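Local structure of phage-related protein (Bordetella bronchiseptica RB50, 3BJQ) at residues F55-N59 against S172-E176. The protein is of unknown function but probably serves as a coat (major capsid) protein of a phage or prophage. Numbering follows the deposited sequence.
Sequences FRLYN and SIGME
Ile173 lays its CG2 methyl over one face of the Phe55 ring, 3.6 Å from the ring centroid and 18° from its normal, a CH-pi contact displaced toward the CG-CD2 side. CB of Ile173 packs on the same ring, 3.6 Å from Phe55 CG, and the two side chains run side by side in the same direction. The selenomethionine Met175 instead reaches the ring at its edge: its terminal CE lies 3.9 Å from Phe55 CD1. A bend at the last torsion (chi3 -60°) turns that methyl back to Phe55 while SE faces the Tyr58 edge, 4.2 Å from Tyr58 CE2, a Met-aromatic contact made near the ring plane. Asn59 adds the polar element. Its ND2 gives a weak hydrogen bond to Ile173 O, 3.5 Å long and bent to 137° at the hydrogen, and also sits 3.7 Å from Met175 SE. The contact joins the C-terminal ends of helices 52-58 and 158-173, where Asn59 and Gly174 are the first residues to leave helical geometry, Gly174 with positive phi. Farther out, Tyr58 OH is hydrogen-bonded to Glu260, and Pro261 touches the side chains of both Phe55 and Tyr58. Arg117 of a second subunit hydrogen-bonds through NH2 to Asn59 OD1 and makes a cation-pi contact with Tyr58. The amide thus joins an intrachain contact to a subunit interface, with its oxygen held by the neighbouring chain and its nitrogen turned to the end of helix 158-173. Between these two segments, the contact rests mainly on apolar packing of Phe55, Ile173 and Met175, with the long, bent amide bond a minor addition.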
# COMPACT_ATOMS: atom_id res chain seq x y z
N PHE E 55 36.41 -28.95 -16.45
CA PHE E 55 35.82 -29.59 -15.27
C PHE E 55 36.84 -29.73 -14.15
O PHE E 55 36.49 -29.61 -13.00
CB PHE E 55 35.18 -30.94 -15.58
CG PHE E 55 33.83 -30.83 -16.24
CD1 PHE E 55 32.71 -30.58 -15.50
CD2 PHE E 55 33.70 -30.99 -17.61
CE1 PHE E 55 31.45 -30.49 -16.10
CE2 PHE E 55 32.45 -30.91 -18.22
CZ PHE E 55 31.32 -30.66 -17.45
N ARG E 56 38.10 -29.98 -14.49
CA ARG E 56 39.14 -30.06 -13.47
C ARG E 56 39.28 -28.70 -12.77
O ARG E 56 39.34 -28.64 -11.54
CB ARG E 56 40.48 -30.45 -14.07
CG ARG E 56 41.50 -30.67 -12.99
CD ARG E 56 42.74 -31.32 -13.50
NE ARG E 56 43.54 -31.81 -12.38
CZ ARG E 56 43.24 -32.90 -11.67
NH1 ARG E 56 42.17 -33.64 -11.96
NH2 ARG E 56 44.04 -33.26 -10.68
N LEU E 57 39.37 -27.63 -13.56
CA LEU E 57 39.48 -26.26 -13.04
C LEU E 57 38.27 -25.87 -12.19
O LEU E 57 38.41 -25.25 -11.14
CB LEU E 57 39.60 -25.25 -14.21
CG LEU E 57 40.44 -24.01 -13.92
CD1 LEU E 57 41.91 -24.39 -13.95
CD2 LEU E 57 40.17 -22.88 -14.90
N TYR E 58 37.09 -26.27 -12.65
CA TYR E 58 35.85 -26.02 -11.95
C TYR E 58 35.88 -26.58 -10.54
O TYR E 58 35.38 -25.94 -9.63
CB TYR E 58 34.69 -26.63 -12.73
CG TYR E 58 33.28 -26.32 -12.26
CD1 TYR E 58 32.78 -25.02 -12.28
CD2 TYR E 58 32.43 -27.33 -11.89
CE1 TYR E 58 31.46 -24.75 -11.88
CE2 TYR E 58 31.10 -27.08 -11.50
CZ TYR E 58 30.63 -25.80 -11.49
OH TYR E 58 29.32 -25.60 -11.11
N ASN E 59 36.49 -27.75 -10.36
CA ASN E 59 36.60 -28.38 -9.04
C ASN E 59 38.02 -28.39 -8.46
O ASN E 59 38.42 -29.30 -7.77
CB ASN E 59 35.99 -29.78 -9.09
CG ASN E 59 34.49 -29.75 -9.37
OD1 ASN E 59 33.75 -28.98 -8.76
ND2 ASN E 59 34.05 -30.58 -10.29
N SER E 172 35.66 -38.67 -15.23
CA SER E 172 36.04 -37.62 -16.18
C SER E 172 35.93 -36.22 -15.62
O SER E 172 36.76 -35.36 -15.91
CB SER E 172 35.19 -37.71 -17.44
OG SER E 172 35.57 -38.83 -18.21
N ILE E 173 34.89 -35.98 -14.83
CA ILE E 173 34.59 -34.62 -14.37
C ILE E 173 34.62 -34.43 -12.87
O ILE E 173 34.55 -33.31 -12.38
CB ILE E 173 33.24 -34.13 -14.96
CG1 ILE E 173 32.04 -34.87 -14.37
CG2 ILE E 173 33.24 -34.27 -16.48
CD1 ILE E 173 30.66 -34.29 -14.81
N GLY E 174 34.75 -35.52 -12.12
CA GLY E 174 34.86 -35.41 -10.64
C GLY E 174 33.58 -35.07 -9.91
O GLY E 174 33.59 -34.52 -8.77
N MSE E 175 32.46 -35.37 -10.57
CA MSE E 175 31.13 -35.24 -10.00
C MSE E 175 30.30 -36.40 -10.48
O MSE E 175 30.50 -36.91 -11.59
CB MSE E 175 30.45 -33.94 -10.42
CG MSE E 175 31.09 -32.73 -9.84
SE MSE E 175 30.43 -31.09 -10.51
CE MSE E 175 30.82 -31.29 -12.22
N GLU E 176 29.34 -36.80 -9.64
CA GLU E 176 28.39 -37.86 -9.99
C GLU E 176 27.40 -37.31 -10.99
O GLU E 176 26.99 -36.14 -10.85
CB GLU E 176 27.62 -38.34 -8.74
CG GLU E 176 28.48 -39.01 -7.65
CD GLU E 176 29.09 -40.37 -8.06
OE1 GLU E 176 28.38 -41.20 -8.68
OE2 GLU E 176 30.27 -40.60 -7.75